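Local coordinates for protein phosphoribosylaminoimidazole-succinocarboxamide synthase (Saccharomyces cerevisiae, PDB 2CNQ) that catalyses the ATP-dependent joining of L-aspartate to the carboxylate of CAIR, giving SAICAR in de novo purine biosynthesis, at residues R38-M46 against K260-T268; G210-E219 against D233-W244. All coordinates share one frame; numbering follows the deposited sequence.

Interaction 1 (R38-M46 against K260-T268); sequences RISAYDVIM and KQFLRDWLT. With ADP (adenosine-5'-diphosphate), chain F; AMZ (aminoimidazole 4-carboxamide ribonucleotide), chain C.
A41 CB and L267 CD1 meet at 3.4 Å, tighter than usual van der Waals contact, at the apolar centre where the tight turn of 38-46 rests on helix 261-269. Next to them I39 CD1 reaches L263 CD2 tip to tip at 3.6 Å, and M46, its chain bent at chi2 and chi3, brings CE to L267 CD1. Y42 leads outward: its ring has R264 O at one part of its edge and N7 of an ADP at another, and its OH shares a hydrogen bond of 2.8 Å with T268 OG1. At the polar edge R264, extended from CG to NE, gives NE to ADP O1A (2.8 Å), which Y42 N also donates to, while NH2 makes a nearly straight bond (178°) to ADP O2A and a second one to the ribose hydroxyl O1 of AMZ at 2.9 Å. A methionine in place of R264 would probably leave O1 of AMZ and O1A of ADP short of a donor and loosen the link between ADP and AMZ. D43 N adds a bond to ADP O3A. A type I' turn, A41 to V44, thus joins two short antiparallel strands into a hairpin that contributes the amides of Y42 and D43 to a diphosphate-binding site, alongside the helix's arginine.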
loop_
_atom_site.group_PDB
_atom_site.type_symbol
_atom_site.label_atom_id
_atom_site.label_comp_id
_atom_site.label_asym_id
_atom_site.label_seq_id
_atom_site.Cartn_x
_atom_site.Cartn_y
_atom_site.Cartn_z
ATOM N N ARG A 38 -2.226 13.325 -0.414
ATOM C CA ARG A 38 -2.902 13.184 0.820
ATOM C C ARG A 38 -2.273 12.071 1.627
ATOM O O ARG A 38 -1.711 11.129 1.113
ATOM C CB ARG A 38 -4.363 12.855 0.589
ATOM C CG ARG A 38 -5.109 13.958 -0.136
ATOM C CD ARG A 38 -6.577 13.721 -0.179
ATOM N NE ARG A 38 -6.956 12.497 -0.839
ATOM C CZ ARG A 38 -7.385 12.404 -2.085
ATOM N NH1 ARG A 38 -7.805 11.256 -2.549
ATOM N NH2 ARG A 38 -7.395 13.449 -2.876
ATOM N N ILE A 39 -2.409 12.168 2.917
ATOM C CA ILE A 39 -1.970 11.102 3.785
ATOM C C ILE A 39 -3.000 10.946 4.845
ATOM O O ILE A 39 -3.610 11.899 5.277
ATOM C CB ILE A 39 -0.590 11.374 4.344
ATOM C CG1 ILE A 39 -0.057 10.185 5.127
ATOM C CG2 ILE A 39 -0.556 12.631 5.168
ATOM C CD1 ILE A 39 1.411 10.280 5.417
ATOM N N SER A 40 -3.205 9.727 5.251
ATOM C CA SER A 40 -4.208 9.404 6.221
ATOM C C SER A 40 -3.612 8.518 7.248
ATOM O O SER A 40 -2.622 7.865 7.041
ATOM C CB SER A 40 -5.332 8.691 5.525
ATOM O OG SER A 40 -4.891 7.490 4.942
ATOM N N ALA A 41 -4.240 8.487 8.396
ATOM C CA ALA A 41 -3.844 7.550 9.421
ATOM C C ALA A 41 -5.079 7.276 10.196
ATOM O O ALA A 41 -5.891 8.159 10.414
ATOM C CB ALA A 41 -2.797 8.126 10.288
ATOM N N TYR A 42 -5.233 6.043 10.611
ATOM C CA TYR A 42 -6.411 5.646 11.328
ATOM C C TYR A 42 -7.653 6.053 10.572
ATOM O O TYR A 42 -8.652 6.426 11.165
ATOM C CB TYR A 42 -6.398 6.167 12.745
ATOM C CG TYR A 42 -5.144 5.804 13.465
ATOM C CD1 TYR A 42 -4.888 4.529 13.839
ATOM C CD2 TYR A 42 -4.219 6.763 13.766
ATOM C CE1 TYR A 42 -3.744 4.217 14.523
ATOM C CE2 TYR A 42 -3.092 6.490 14.436
ATOM C CZ TYR A 42 -2.842 5.218 14.811
ATOM O OH TYR A 42 -1.701 4.959 15.514
ATOM N N ASP A 43 -7.599 5.934 9.258
ATOM C CA ASP A 43 -8.738 6.176 8.393
ATOM C C ASP A 43 -9.184 7.600 8.354
ATOM O O ASP A 43 -10.270 7.864 7.905
ATOM C CB ASP A 43 -9.887 5.243 8.673
ATOM C CG ASP A 43 -9.576 3.862 8.273
ATOM O OD1 ASP A 43 -9.828 2.968 9.070
ATOM O OD2 ASP A 43 -9.066 3.650 7.162
ATOM N N VAL A 44 -8.325 8.528 8.745
ATOM C CA VAL A 44 -8.642 9.917 8.610
ATOM C C VAL A 44 -7.539 10.592 7.858
ATOM O O VAL A 44 -6.371 10.384 8.117
ATOM C CB VAL A 44 -8.689 10.484 10.023
ATOM C CG1 VAL A 44 -8.969 11.921 9.969
ATOM C CG2 VAL A 44 -9.725 9.723 10.855
ATOM N N ILE A 45 -7.910 11.432 6.925
ATOM C CA ILE A 45 -6.981 12.136 6.107
ATOM C C ILE A 45 -6.479 13.315 6.874
ATOM O O ILE A 45 -7.222 14.030 7.500
ATOM C CB ILE A 45 -7.659 12.575 4.826
ATOM C CG1 ILE A 45 -8.176 11.365 4.063
ATOM C CG2 ILE A 45 -6.716 13.337 3.960
ATOM C CD1 ILE A 45 -9.084 11.712 2.945
ATOM N N MET A 46 -5.191 13.553 6.813
ATOM C CA MET A 46 -4.633 14.728 7.421
ATOM C C MET A 46 -5.076 15.936 6.657
ATOM O O MET A 46 -5.406 15.883 5.494
ATOM C CB MET A 46 -3.125 14.680 7.390
ATOM C CG MET A 46 -2.515 13.520 8.148
ATOM S SD MET A 46 -2.866 13.476 9.879
ATOM C CE MET A 46 -4.139 12.259 9.929
ATOM N N LYS A 260 4.345 4.823 7.178
ATOM C CA LYS A 260 3.314 5.608 7.779
ATOM C C LYS A 260 3.263 5.447 9.260
ATOM O O LYS A 260 2.621 6.246 9.912
ATOM C CB LYS A 260 1.968 5.221 7.213
ATOM C CG LYS A 260 0.912 6.271 7.519
ATOM C CD LYS A 260 -0.487 5.773 7.337
ATOM C CE LYS A 260 -0.788 5.407 5.929
ATOM N NZ LYS A 260 -2.261 5.451 5.687
ATOM N N GLN A 261 3.839 4.396 9.803
ATOM C CA GLN A 261 3.756 4.197 11.218
ATOM C C GLN A 261 4.305 5.383 11.972
ATOM O O GLN A 261 3.837 5.678 13.048
ATOM C CB GLN A 261 4.458 2.927 11.659
ATOM C CG GLN A 261 4.029 2.487 13.012
ATOM C CD GLN A 261 2.585 2.079 13.008
ATOM O OE1 GLN A 261 2.128 1.430 12.084
ATOM N NE2 GLN A 261 1.856 2.467 14.037
ATOM N N PHE A 262 5.264 6.085 11.422
ATOM C CA PHE A 262 5.773 7.248 12.071
ATOM C C PHE A 262 4.645 8.220 12.330
ATOM O O PHE A 262 4.536 8.796 13.392
ATOM C CB PHE A 262 6.794 7.877 11.177
ATOM C CG PHE A 262 7.218 9.197 11.650
ATOM C CD1 PHE A 262 6.830 10.317 10.968
ATOM C CD2 PHE A 262 7.956 9.331 12.802
ATOM C CE1 PHE A 262 7.179 11.555 11.412
ATOM C CE2 PHE A 262 8.314 10.563 13.245
ATOM C CZ PHE A 262 7.917 11.684 12.551
ATOM N N LEU A 263 3.819 8.453 11.323
ATOM C CA LEU A 263 2.729 9.388 11.458
ATOM C C LEU A 263 1.697 8.838 12.369
ATOM O O LEU A 263 1.201 9.539 13.219
ATOM C CB LEU A 263 2.135 9.697 10.108
ATOM C CG LEU A 263 0.896 10.557 10.180
ATOM C CD1 LEU A 263 1.175 11.921 10.781
ATOM C CD2 LEU A 263 0.266 10.672 8.825
ATOM N N ARG A 264 1.338 7.585 12.208
ATOM C CA ARG A 264 0.372 6.987 13.099
ATOM C C ARG A 264 0.789 7.180 14.523
ATOM O O ARG A 264 0.000 7.571 15.374
ATOM C CB ARG A 264 0.262 5.522 12.812
ATOM C CG ARG A 264 -0.316 5.170 11.490
ATOM C CD ARG A 264 -0.338 3.712 11.343
ATOM N NE ARG A 264 -0.842 3.295 10.048
ATOM C CZ ARG A 264 -0.200 2.505 9.215
ATOM N NH1 ARG A 264 0.975 1.999 9.508
ATOM N NH2 ARG A 264 -0.755 2.250 8.058
ATOM N N ASP A 265 2.031 6.863 14.799
ATOM C CA ASP A 265 2.497 6.933 16.148
ATOM C C ASP A 265 2.536 8.343 16.656
ATOM O O ASP A 265 2.238 8.582 17.812
ATOM C CB ASP A 265 3.840 6.265 16.265
ATOM C CG ASP A 265 3.784 4.757 16.134
ATOM O OD1 ASP A 265 4.870 4.174 16.077
ATOM O OD2 ASP A 265 2.708 4.177 16.101
ATOM N N TRP A 266 2.917 9.279 15.812
ATOM C CA TRP A 266 2.942 10.654 16.212
ATOM C C TRP A 266 1.539 11.098 16.564
ATOM O O TRP A 266 1.312 11.744 17.564
ATOM C CB TRP A 266 3.492 11.531 15.095
ATOM C CG TRP A 266 3.530 12.931 15.488
ATOM C CD1 TRP A 266 4.479 13.537 16.219
ATOM C CD2 TRP A 266 2.521 13.904 15.237
ATOM N NE1 TRP A 266 4.142 14.841 16.440
ATOM C CE2 TRP A 266 2.951 15.097 15.830
ATOM C CE3 TRP A 266 1.345 13.911 14.518
ATOM C CZ2 TRP A 266 2.216 16.256 15.779
ATOM C CZ3 TRP A 266 0.614 15.079 14.482
ATOM C CH2 TRP A 266 1.061 16.227 15.092
ATOM N N LEU A 267 0.576 10.751 15.743
ATOM C CA LEU A 267 -0.775 11.144 16.020
ATOM C C LEU A 267 -1.194 10.559 17.316
ATOM O O LEU A 267 -1.765 11.244 18.141
ATOM C CB LEU A 267 -1.677 10.669 14.929
ATOM C CG LEU A 267 -1.471 11.371 13.591
ATOM C CD1 LEU A 267 -2.120 10.584 12.511
ATOM C CD2 LEU A 267 -2.078 12.780 13.637
ATOM N N THR A 268 -0.948 9.292 17.544
ATOM C CA THR A 268 -1.349 8.658 18.782
ATOM C C THR A 268 -0.691 9.302 19.956
ATOM O O THR A 268 -1.320 9.566 20.961
ATOM C CB THR A 268 -1.067 7.182 18.701
ATOM O OG1 THR A 268 -1.889 6.682 17.655
ATOM C CG2 THR A 268 -1.365 6.492 19.971
HETATM P PB ADP F . -5.574 4.780 6.555
HETATM O O1B ADP F . -6.554 5.830 6.150
HETATM O O2B ADP F . -6.058 3.370 6.353
HETATM O O3B ADP F . -4.209 5.083 5.981
HETATM P PA ADP F . -4.305 3.699 8.517
HETATM O O1A ADP F . -3.583 3.910 9.792
HETATM O O2A ADP F . -3.279 3.424 7.479
HETATM O O3A ADP F . -5.361 4.808 8.147
HETATM O "O5'" ADP F . -5.221 2.430 8.555
HETATM C "C5'" ADP F . -4.615 1.158 8.477
HETATM C "C4'" ADP F . -5.572 0.012 8.731
HETATM O "O4'" ADP F . -5.985 0.099 10.090
HETATM C "C3'" ADP F . -6.786 0.134 7.847
HETATM O "O3'" ADP F . -7.276 -1.157 7.532
HETATM C "C2'" ADP F . -7.735 0.868 8.740
HETATM O "O2'" ADP F . -9.069 0.568 8.418
HETATM C "C1'" ADP F . -7.384 0.318 10.103
HETATM N N9 ADP F . -7.669 1.256 11.183
HETATM C C8 ADP F . -7.483 2.563 11.115
HETATM N N7 ADP F . -7.847 3.157 12.258
HETATM C C5 ADP F . -8.256 2.200 13.076
HETATM C C6 ADP F . -8.744 2.228 14.437
HETATM N N6 ADP F . -8.844 3.420 15.073
HETATM N N1 ADP F . -9.084 1.038 14.967
HETATM C C2 ADP F . -8.975 -0.136 14.276
HETATM N N3 ADP F . -8.514 -0.217 13.006
HETATM C C4 ADP F . -8.146 0.923 12.375
HETATM O O5 AMZ C . -4.641 0.686 3.619
HETATM C C6 AMZ C . -5.090 -0.177 4.343
HETATM N N2 AMZ C . -6.389 -0.407 4.494
HETATM C C3A AMZ C . -4.204 -1.049 5.089
HETATM C C7A AMZ C . -2.845 -0.970 5.115
HETATM N N3 AMZ C . -1.970 -0.190 4.454
HETATM N N1 AMZ C . -4.612 -2.045 5.896
HETATM C C5 AMZ C . -3.526 -2.586 6.402
HETATM N N AMZ C . -2.437 -1.927 5.947
HETATM C C1 AMZ C . -1.067 -2.276 6.230
HETATM C C2 AMZ C . -0.446 -1.487 7.343
HETATM C C3 AMZ C . 0.600 -2.432 7.859
HETATM O O2 AMZ C . 1.701 -2.328 6.983
HETATM O O1 AMZ C . 0.061 -0.267 6.843
HETATM O O AMZ C . -1.091 -3.596 6.695
HETATM C C AMZ C . -0.087 -3.776 7.683
HETATM C C4 AMZ C . -0.691 -4.323 8.934
HETATM O O3 AMZ C . -1.394 -3.280 9.589
HETATM P P AMZ C . -1.981 -3.563 11.046
HETATM O OP1 AMZ C . -3.129 -4.505 10.890
HETATM O O4 AMZ C . -2.422 -2.198 11.518
HETATM O OP2 AMZ C . -0.914 -4.158 11.905
HETATM O O HOH W 1 -2.027 7.623 3.489
HETATM O O HOH W 2 -3.399 6.111 3.255
#

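Interaction 2 (G210-E219 against D233-W244); sequences GIIIADTKFE and DEVLTPDSSRFW. With AMZ (aminoimidazole 4-carboxamide ribonucleotide), chain C; ADP (adenosine-5'-diphosphate), chain B.
I212 and W244 form an antiparallel hydrogen-bonded pair, with I212 N to W244 O at 2.7 Å and W244 N returning to I212 O. I213 and F243 follow as a non-hydrogen-bonded pair. The regular ladder then breaks: A214 N, in a residue with helical backbone angles, donates to R242 O, whereas R242 N donates to D215 O, a beta bulge with two residues facing one. Beyond T216 and S241, K217 N closes on S240 O. The segments 211-219 and 241-244 run at 148° to each other.

They belong to the hairpin of strands 211-223 and 228-245 in the mixed sheet, which has one side on helices and the other at the AMZ pocket. On the helix side I213 lies alongside F243; I213 packs on helix 185-209 and F243 on helix 282-300. The side chain of L236 crosses those of I213 and T216 at about a right angle, CD2 touching both. On the other side A214 CB sits over the six-membered ring of W244, 3.4 Å from its centroid, a CH-pi contact. D215 turns CG between its backbone N and carbonyl carbon (chi1 57°), which lets OD1 meet R242 NH2 with its syn lone pair in a salt bridge of 2.8 Å, while OD2 accepts the ribose hydroxyl O2 of AMZ at 2.6 Å. The same R242 NH2 donates to phosphate oxygen OP2 of AMZ at 2.7 Å, both partners lying in the guanidinium plane, which should fix the rotation of the guanidinium. Farther along, K217 NZ bridges E219 OE1 (2.8 Å) and D233 OD2 (3.2 Å), and its charge probably eases the closeness of these two carboxylates. E219 OE2 accepts O2' of a second ADP, 2.6 Å away.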
loop_
_atom_site.group_PDB
_atom_site.type_symbol
_atom_site.label_atom_id
_atom_site.label_comp_id
_atom_site.label_asym_id
_atom_site.label_seq_id
_atom_site.Cartn_x
_atom_site.Cartn_y
_atom_site.Cartn_z
ATOM N N GLY A 210 18.671 -4.011 2.982
ATOM C CA GLY A 210 18.726 -3.446 4.298
ATOM C C GLY A 210 17.414 -3.099 4.907
ATOM O O GLY A 210 17.424 -2.498 5.961
ATOM N N ILE A 211 16.313 -3.494 4.312
ATOM C CA ILE A 211 15.014 -3.185 4.859
ATOM C C ILE A 211 14.315 -4.466 5.173
ATOM O O ILE A 211 14.259 -5.371 4.378
ATOM C CB ILE A 211 14.183 -2.213 3.998
ATOM C CG1 ILE A 211 14.669 -0.775 4.261
ATOM C CG2 ILE A 211 12.715 -2.317 4.343
ATOM C CD1 ILE A 211 13.983 0.275 3.432
ATOM N N ILE A 212 13.759 -4.482 6.356
ATOM C CA ILE A 212 12.834 -5.508 6.749
ATOM C C ILE A 212 11.460 -5.034 6.401
ATOM O O ILE A 212 11.012 -4.015 6.883
ATOM C CB ILE A 212 12.944 -5.778 8.235
ATOM C CG1 ILE A 212 14.272 -6.453 8.536
ATOM C CG2 ILE A 212 11.786 -6.641 8.671
ATOM C CD1 ILE A 212 14.574 -6.573 9.986
ATOM N N ILE A 213 10.776 -5.772 5.559
ATOM C CA ILE A 213 9.384 -5.504 5.313
ATOM C C ILE A 213 8.648 -6.225 6.397
ATOM O O ILE A 213 8.529 -7.435 6.379
ATOM C CB ILE A 213 8.935 -5.996 3.960
ATOM C CG1 ILE A 213 9.824 -5.486 2.850
ATOM C CG2 ILE A 213 7.508 -5.564 3.754
ATOM C CD1 ILE A 213 9.473 -5.990 1.515
ATOM N N ALA A 214 8.190 -5.513 7.389
ATOM C CA ALA A 214 7.571 -6.165 8.493
ATOM C C ALA A 214 6.267 -6.795 8.094
ATOM O O ALA A 214 5.965 -7.914 8.465
ATOM C CB ALA A 214 7.338 -5.203 9.585
ATOM N N ASP A 215 5.493 -6.049 7.340
ATOM C CA ASP A 215 4.204 -6.468 6.907
ATOM C C ASP A 215 3.808 -5.584 5.751
ATOM O O ASP A 215 4.439 -4.588 5.453
ATOM C CB ASP A 215 3.215 -6.454 8.064
ATOM C CG ASP A 215 3.083 -5.147 8.748
ATOM O OD1 ASP A 215 2.722 -5.194 9.929
ATOM O OD2 ASP A 215 3.266 -4.106 8.110
ATOM N N THR A 216 2.749 -5.980 5.088
ATOM C CA THR A 216 2.283 -5.220 3.976
ATOM C C THR A 216 0.870 -5.618 3.678
ATOM O O THR A 216 0.451 -6.701 3.995
ATOM C CB THR A 216 3.157 -5.473 2.747
ATOM O OG1 THR A 216 2.929 -4.463 1.787
ATOM C CG2 THR A 216 2.922 -6.787 2.105
ATOM N N LYS A 217 0.175 -4.715 3.029
ATOM C CA LYS A 217 -1.147 -4.931 2.537
ATOM C C LYS A 217 -1.131 -4.889 1.062
ATOM O O LYS A 217 -0.792 -3.880 0.472
ATOM C CB LYS A 217 -2.072 -3.875 3.092
ATOM C CG LYS A 217 -3.505 -4.007 2.643
ATOM C CD LYS A 217 -3.853 -3.356 1.340
ATOM C CE LYS A 217 -3.835 -1.871 1.427
ATOM N NZ LYS A 217 -4.052 -1.213 0.116
ATOM N N PHE A 218 -1.486 -5.990 0.453
ATOM C CA PHE A 218 -1.718 -6.058 -0.966
ATOM C C PHE A 218 -3.201 -5.944 -1.197
ATOM O O PHE A 218 -3.994 -6.250 -0.353
ATOM C CB PHE A 218 -1.266 -7.387 -1.517
ATOM C CG PHE A 218 0.177 -7.691 -1.380
ATOM C CD1 PHE A 218 1.132 -6.879 -1.929
ATOM C CD2 PHE A 218 0.576 -8.825 -0.738
ATOM C CE1 PHE A 218 2.442 -7.229 -1.869
ATOM C CE2 PHE A 218 1.897 -9.173 -0.660
ATOM C CZ PHE A 218 2.826 -8.383 -1.219
ATOM N N GLU A 219 -3.537 -5.586 -2.410
ATOM C CA GLU A 219 -4.851 -5.747 -2.925
ATOM C C GLU A 219 -4.777 -6.545 -4.167
ATOM O O GLU A 219 -3.900 -6.369 -4.987
ATOM C CB GLU A 219 -5.525 -4.428 -3.202
ATOM C CG GLU A 219 -5.699 -3.629 -1.957
ATOM C CD GLU A 219 -6.565 -2.429 -2.104
ATOM O OE1 GLU A 219 -6.440 -1.544 -1.235
ATOM O OE2 GLU A 219 -7.353 -2.378 -3.061
ATOM N N ASP A 233 -4.023 -1.933 -7.089
ATOM C CA ASP A 233 -3.787 -0.918 -6.108
ATOM C C ASP A 233 -2.329 -0.511 -6.088
ATOM O O ASP A 233 -1.758 -0.309 -7.139
ATOM C CB ASP A 233 -4.341 -1.331 -4.758
ATOM C CG ASP A 233 -4.530 -0.189 -3.841
ATOM O OD1 ASP A 233 -5.435 0.624 -4.096
ATOM O OD2 ASP A 233 -3.784 -0.130 -2.844
ATOM N N GLU A 234 -1.814 -0.295 -4.909
ATOM C CA GLU A 234 -0.439 0.003 -4.705
ATOM C C GLU A 234 0.237 -1.190 -4.098
ATOM O O GLU A 234 -0.379 -2.031 -3.488
ATOM C CB GLU A 234 -0.263 1.222 -3.825
ATOM C CG GLU A 234 -0.602 0.958 -2.385
ATOM C CD GLU A 234 -0.477 2.162 -1.524
ATOM O OE1 GLU A 234 -1.240 2.216 -0.541
ATOM O OE2 GLU A 234 0.363 3.020 -1.795
ATOM N N VAL A 235 1.531 -1.217 -4.266
ATOM C CA VAL A 235 2.309 -2.363 -3.860
ATOM C C VAL A 235 3.507 -1.889 -3.101
ATOM O O VAL A 235 4.301 -1.135 -3.620
ATOM C CB VAL A 235 2.740 -3.172 -5.062
ATOM C CG1 VAL A 235 3.491 -4.372 -4.585
ATOM C CG2 VAL A 235 1.568 -3.558 -5.905
ATOM N N LEU A 236 3.609 -2.379 -1.886
ATOM C CA LEU A 236 4.801 -2.251 -1.064
ATOM C C LEU A 236 5.272 -0.826 -1.054
ATOM O O LEU A 236 6.431 -0.507 -1.265
ATOM C CB LEU A 236 5.851 -3.237 -1.497
ATOM C CG LEU A 236 5.530 -4.626 -1.013
ATOM C CD1 LEU A 236 6.235 -5.649 -1.853
ATOM C CD2 LEU A 236 5.913 -4.774 0.439
ATOM N N THR A 237 4.351 0.042 -0.703
ATOM C CA THR A 237 4.687 1.411 -0.449
ATOM C C THR A 237 4.710 1.619 1.030
ATOM O O THR A 237 4.267 0.808 1.797
ATOM C CB THR A 237 3.724 2.360 -1.082
ATOM O OG1 THR A 237 2.546 2.359 -0.288
ATOM C CG2 THR A 237 3.422 2.015 -2.514
ATOM N N PRO A 238 5.180 2.772 1.475
ATOM C CA PRO A 238 5.215 3.013 2.897
ATOM C C PRO A 238 3.878 3.374 3.441
ATOM O O PRO A 238 3.737 3.455 4.637
ATOM C CB PRO A 238 6.283 4.089 3.061
ATOM C CG PRO A 238 6.966 4.164 1.729
ATOM C CD PRO A 238 5.917 3.804 0.745
ATOM N N ASP A 239 2.875 3.540 2.581
ATOM C CA ASP A 239 1.508 3.558 3.056
ATOM C C ASP A 239 1.022 2.151 3.290
ATOM O O ASP A 239 0.310 1.905 4.236
ATOM C CB ASP A 239 0.573 4.206 2.042
ATOM C CG ASP A 239 0.463 5.667 2.148
ATOM O OD1 ASP A 239 -0.316 6.232 1.366
ATOM O OD2 ASP A 239 1.044 6.279 3.031
ATOM N N SER A 240 1.368 1.220 2.436
ATOM C CA SER A 240 0.808 -0.098 2.485
ATOM C C SER A 240 1.612 -1.063 3.317
ATOM O O SER A 240 1.206 -2.196 3.449
ATOM C CB SER A 240 0.653 -0.654 1.107
ATOM O OG SER A 240 1.877 -0.991 0.545
ATOM N N SER A 241 2.723 -0.637 3.862
ATOM C CA SER A 241 3.679 -1.531 4.466
ATOM C C SER A 241 4.334 -0.907 5.614
ATOM O O SER A 241 4.336 0.303 5.754
ATOM C CB SER A 241 4.778 -1.835 3.455
ATOM O OG SER A 241 4.246 -2.123 2.194
ATOM N N ARG A 242 5.002 -1.742 6.394
ATOM C CA ARG A 242 5.929 -1.283 7.381
ATOM C C ARG A 242 7.292 -1.716 6.973
ATOM O O ARG A 242 7.526 -2.870 6.664
ATOM C CB ARG A 242 5.586 -1.813 8.733
ATOM C CG ARG A 242 4.379 -1.170 9.284
ATOM C CD ARG A 242 3.979 -1.841 10.545
ATOM N NE ARG A 242 2.808 -1.200 11.098
ATOM C CZ ARG A 242 1.727 -1.824 11.496
ATOM N NH1 ARG A 242 0.798 -1.110 12.070
ATOM N NH2 ARG A 242 1.549 -3.114 11.318
ATOM N N PHE A 243 8.181 -0.742 6.935
ATOM C CA PHE A 243 9.539 -0.933 6.543
ATOM C C PHE A 243 10.438 -0.561 7.674
ATOM O O PHE A 243 10.376 0.556 8.162
ATOM C CB PHE A 243 9.858 -0.063 5.358
ATOM C CG PHE A 243 9.084 -0.363 4.145
ATOM C CD1 PHE A 243 8.439 0.636 3.455
ATOM C CD2 PHE A 243 9.021 -1.631 3.642
ATOM C CE1 PHE A 243 7.783 0.366 2.271
ATOM C CE2 PHE A 243 8.341 -1.898 2.483
ATOM C CZ PHE A 243 7.736 -0.890 1.788
ATOM N N TRP A 244 11.280 -1.499 8.054
ATOM C CA TRP A 244 12.207 -1.312 9.127
ATOM C C TRP A 244 13.595 -1.406 8.603
ATOM O O TRP A 244 13.892 -2.098 7.671
ATOM C CB TRP A 244 12.015 -2.378 10.163
ATOM C CG TRP A 244 10.700 -2.348 10.802
ATOM C CD1 TRP A 244 9.854 -1.297 10.901
ATOM C CD2 TRP A 244 10.080 -3.422 11.472
ATOM N NE1 TRP A 244 8.754 -1.657 11.587
ATOM C CE2 TRP A 244 8.873 -2.960 11.964
ATOM C CE3 TRP A 244 10.436 -4.753 11.691
ATOM C CZ2 TRP A 244 8.033 -3.753 12.696
ATOM C CZ3 TRP A 244 9.603 -5.544 12.396
ATOM C CH2 TRP A 244 8.398 -5.052 12.885
HETATM O O5 AMZ C . -4.641 0.686 3.619
HETATM C C6 AMZ C . -5.090 -0.177 4.343
HETATM N N2 AMZ C . -6.389 -0.407 4.494
HETATM C C3A AMZ C . -4.204 -1.049 5.089
HETATM C C7A AMZ C . -2.845 -0.970 5.115
HETATM N N3 AMZ C . -1.970 -0.190 4.454
HETATM N N1 AMZ C . -4.612 -2.045 5.896
HETATM C C5 AMZ C . -3.526 -2.586 6.402
HETATM N N AMZ C . -2.437 -1.927 5.947
HETATM C C1 AMZ C . -1.067 -2.276 6.230
HETATM C C2 AMZ C . -0.446 -1.487 7.343
HETATM C C3 AMZ C . 0.600 -2.432 7.859
HETATM O O2 AMZ C . 1.701 -2.328 6.983
HETATM O O1 AMZ C . 0.061 -0.267 6.843
HETATM O O AMZ C . -1.091 -3.596 6.695
HETATM C C AMZ C . -0.087 -3.776 7.683
HETATM C C4 AMZ C . -0.691 -4.323 8.934
HETATM O O3 AMZ C . -1.394 -3.280 9.589
HETATM P P AMZ C . -1.981 -3.563 11.046
HETATM O OP1 AMZ C . -3.129 -4.505 10.890
HETATM O O4 AMZ C . -2.422 -2.198 11.518
HETATM O OP2 AMZ C . -0.914 -4.158 11.905
HETATM P PB ADP B . -8.502 3.750 0.107
HETATM O O1B ADP B . -7.269 3.080 0.499
HETATM O O2B ADP B . -9.668 2.854 0.152
HETATM O O3B ADP B . -8.858 4.982 0.781
HETATM P PA ADP B . -7.108 4.681 -2.202
HETATM O O1A ADP B . -5.936 3.837 -1.963
HETATM O O2A ADP B . -7.011 6.115 -1.978
HETATM O O3A ADP B . -8.356 4.117 -1.431
HETATM O "O5'" ADP B . -7.621 4.506 -3.676
HETATM C "C5'" ADP B . -7.542 3.319 -4.431
HETATM C "C4'" ADP B . -8.913 2.727 -4.567
HETATM O "O4'" ADP B . -8.934 2.063 -5.829
HETATM C "C3'" ADP B . -9.222 1.669 -3.553
HETATM O "O3'" ADP B . -10.614 1.555 -3.384
HETATM C "C2'" ADP B . -8.741 0.418 -4.238
HETATM O "O2'" ADP B . -9.290 -0.752 -3.720
HETATM C "C1'" ADP B . -9.185 0.687 -5.625
HETATM N N9 ADP B . -8.499 -0.020 -6.664
HETATM C C8 ADP B . -7.196 -0.306 -6.712
HETATM N N7 ADP B . -6.842 -0.870 -7.836
HETATM C C5 ADP B . -7.979 -0.958 -8.545
HETATM C C6 ADP B . -8.304 -1.429 -9.838
HETATM N N6 ADP B . -7.379 -1.919 -10.638
HETATM N N1 ADP B . -9.575 -1.438 -10.223
HETATM C C2 ADP B . -10.496 -0.904 -9.427
HETATM N N3 ADP B . -10.303 -0.360 -8.234
HETATM C C4 ADP B . -9.043 -0.404 -7.806
HETATM O O HOH W 3 1.706 -3.600 -0.344
HETATM O O HOH W 4 -2.013 -2.220 -1.285
HETATM O O HOH W 5 -2.313 1.216 1.719
HETATM O O HOH W 6 -1.440 -4.565 -3.998
HETATM O O HOH W 7 -6.481 1.118 -1.632
#

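In the fold
Interaction 1 and interaction 2, their centres about 15 Å apart, line the same active site and share AMZ. R264 of 260-268 holds one ribose hydroxyl, D215 of 210-219 the neighbouring one, and R242 the phosphate. A direct bridge joins the contacts: R242 NH1 lies 2.9 Å from Q261 OE1, a probable hydrogen bond, and that oxygen also accepts from R264 NH1, so the Q261 amide is likely to help position both arginines. Nearby, K260 N is 2.9 Å from P238 O, probably hydrogen-bonded, tying the start of 260-268 back to 233-244. The two ADP molecules fall to different contacts: one is gripped by 38-46 and 260-268, the other is met by E219 and, weakly, D233 of interaction 2, among other residues.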